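Local coordinates for protein tryparedoxin II (Crithidia fasciculata, PDB 1I5G) that probably carries reducing equivalents from trypanothione to downstream acceptor proteins, as a thioredoxin-like dithiol-disulfide oxidoreductase, at residues V31-S36 with V113-D118. The protein carries 1 engineered substitution. Numbering follows the deposited sequence.
Sequences VFFYFS and VGVEAD
V31-F33 and V113-V115 pair as neighbouring antiparallel strands in the central sheet of the thioredoxin fold, a buried contact near the centre of the molecule. Two hydrogen-bonded pairs, V31 with V115 and F33 with V113, flank the non-hydrogen-bonded pair F32-G114. V31 N bonds to V115 O (2.8 Å) and V115 N returns a bond to V31 O. At the other pair, F33 N reaches V113 O at 2.8 Å and V113 N reaches F33 O at 3.0 Å. Glycine suits position 114 because the F32 ring comes up obliquely against it, CD2 lying 3.5 Å from G114 CA; a CB would collide with CE2. With CG anti to its carbonyl carbon (chi1 -68°), F32 sets that ring beside the bare backbone, and an alanine here would probably open a gap beside G114 and leave F63 without its edge-to-face partner. On the opposite face, beta-branched V115 turns CG2 onto F33 CE1 (3.8 Å), a branched aliphatic group filling in against a broad ring. On that face F33 packs on L100 of helix 94-103 and its ring meets F104 in the loop that follows, while strand 63-69 hydrogen-bonds to the other edge of strand 30-36 through F32 and Y34.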
loop_
_atom_site.group_PDB
_atom_site.type_symbol
_atom_site.label_atom_id
_atom_site.label_comp_id
_atom_site.label_asym_id
_atom_site.label_seq_id
_atom_site.Cartn_x
_atom_site.Cartn_y
_atom_site.Cartn_z
ATOM N N VAL A 31 3.507 -7.452 0.489
ATOM C CA VAL A 31 2.570 -6.441 0.018
ATOM C C VAL A 31 2.527 -5.355 1.092
ATOM O O VAL A 31 2.225 -5.635 2.259
ATOM C CB VAL A 31 1.177 -7.021 -0.251
ATOM C CG1 VAL A 31 0.254 -5.874 -0.678
ATOM C CG2 VAL A 31 1.254 -8.109 -1.330
ATOM N N PHE A 32 2.833 -4.143 0.657
ATOM C CA PHE A 32 2.793 -2.980 1.550
ATOM C C PHE A 32 1.528 -2.180 1.345
ATOM O O PHE A 32 1.279 -1.637 0.269
ATOM C CB PHE A 32 4.015 -2.064 1.351
ATOM C CG PHE A 32 5.293 -2.690 1.802
ATOM C CD1 PHE A 32 6.031 -3.455 0.920
ATOM C CD2 PHE A 32 5.774 -2.569 3.111
ATOM C CE1 PHE A 32 7.215 -4.058 1.302
ATOM C CE2 PHE A 32 6.936 -3.153 3.531
ATOM C CZ PHE A 32 7.665 -3.909 2.626
ATOM N N PHE A 33 0.749 -2.070 2.408
ATOM C CA PHE A 33 -0.492 -1.321 2.434
ATOM C C PHE A 33 -0.112 0.082 2.843
ATOM O O PHE A 33 0.394 0.344 3.933
ATOM C CB PHE A 33 -1.436 -1.965 3.423
ATOM C CG PHE A 33 -1.988 -3.289 2.992
ATOM C CD1 PHE A 33 -1.266 -4.440 3.223
ATOM C CD2 PHE A 33 -3.216 -3.377 2.366
ATOM C CE1 PHE A 33 -1.779 -5.650 2.825
ATOM C CE2 PHE A 33 -3.736 -4.611 1.962
ATOM C CZ PHE A 33 -2.991 -5.739 2.208
ATOM N N TYR A 34 -0.337 1.030 1.943
ATOM C CA TYR A 34 0.094 2.410 2.104
ATOM C C TYR A 34 -1.113 3.289 2.370
ATOM O O TYR A 34 -1.924 3.601 1.501
ATOM C CB TYR A 34 0.813 2.906 0.821
ATOM C CG TYR A 34 1.251 4.362 0.836
ATOM C CD1 TYR A 34 1.680 4.934 2.014
ATOM C CD2 TYR A 34 1.230 5.172 -0.298
ATOM C CE1 TYR A 34 2.078 6.220 2.077
ATOM C CE2 TYR A 34 1.629 6.470 -0.230
ATOM C CZ TYR A 34 2.061 7.017 0.962
ATOM O OH TYR A 34 2.449 8.347 1.079
ATOM N N PHE A 35 -1.257 3.705 3.619
ATOM C CA PHE A 35 -2.337 4.575 4.082
ATOM C C PHE A 35 -1.903 6.009 3.886
ATOM O O PHE A 35 -0.895 6.452 4.478
ATOM C CB PHE A 35 -2.628 4.253 5.558
ATOM C CG PHE A 35 -3.168 2.842 5.744
ATOM C CD1 PHE A 35 -2.317 1.759 5.788
ATOM C CD2 PHE A 35 -4.533 2.606 5.878
ATOM C CE1 PHE A 35 -2.822 0.472 5.948
ATOM C CE2 PHE A 35 -5.028 1.346 6.031
ATOM C CZ PHE A 35 -4.172 0.302 6.066
ATOM N N SER A 36 -2.639 6.740 3.056
ATOM C CA SER A 36 -2.225 8.088 2.677
ATOM C C SER A 36 -3.411 8.846 2.085
ATOM O O SER A 36 -4.449 8.240 1.786
ATOM C CB SER A 36 -1.157 7.922 1.586
ATOM O OG SER A 36 -0.424 9.105 1.329
ATOM N N VAL A 113 2.413 -0.589 5.953
ATOM C CA VAL A 113 2.405 -1.872 6.659
ATOM C C VAL A 113 2.666 -2.996 5.672
ATOM O O VAL A 113 1.925 -3.176 4.695
ATOM C CB VAL A 113 1.058 -2.102 7.360
ATOM C CG1 VAL A 113 0.999 -3.466 8.023
ATOM C CG2 VAL A 113 0.836 -0.979 8.398
ATOM N N GLY A 114 3.710 -3.772 5.894
ATOM C CA GLY A 114 4.063 -4.880 5.042
ATOM C C GLY A 114 3.556 -6.181 5.584
ATOM O O GLY A 114 3.682 -6.511 6.792
ATOM N N VAL A 115 2.974 -6.959 4.686
ATOM C CA VAL A 115 2.383 -8.256 4.962
ATOM C C VAL A 115 2.883 -9.315 3.996
ATOM O O VAL A 115 3.115 -9.029 2.822
ATOM C CB VAL A 115 0.869 -8.134 4.832
ATOM C CG1 VAL A 115 0.193 -9.422 5.095
ATOM C CG2 VAL A 115 0.310 -7.009 5.717
ATOM N N GLU A 116 3.097 -10.544 4.444
ATOM C CA GLU A 116 3.444 -11.648 3.559
ATOM C C GLU A 116 2.150 -12.108 2.891
ATOM O O GLU A 116 1.194 -12.526 3.543
ATOM C CB GLU A 116 4.049 -12.808 4.366
ATOM C CG GLU A 116 4.495 -13.989 3.521
ATOM C CD GLU A 116 4.906 -15.243 4.249
ATOM O OE1 GLU A 116 4.638 -15.392 5.442
ATOM O OE2 GLU A 116 5.501 -16.094 3.558
ATOM N N ALA A 117 2.079 -12.073 1.561
ATOM C CA ALA A 117 0.861 -12.408 0.821
ATOM C C ALA A 117 0.421 -13.838 1.105
ATOM O O ALA A 117 -0.766 -14.041 1.277
ATOM C CB ALA A 117 1.058 -12.211 -0.668
ATOM N N ASP A 118 1.338 -14.784 1.163
ATOM C CA ASP A 118 0.913 -16.186 1.172
ATOM C C ASP A 118 0.352 -16.584 2.525
ATOM O O ASP A 118 -0.531 -17.425 2.570
ATOM C CB ASP A 118 2.063 -17.087 0.741
ATOM C CG ASP A 118 2.389 -16.969 -0.734
ATOM O OD1 ASP A 118 1.657 -16.288 -1.474
ATOM O OD2 ASP A 118 3.392 -17.570 -1.160
#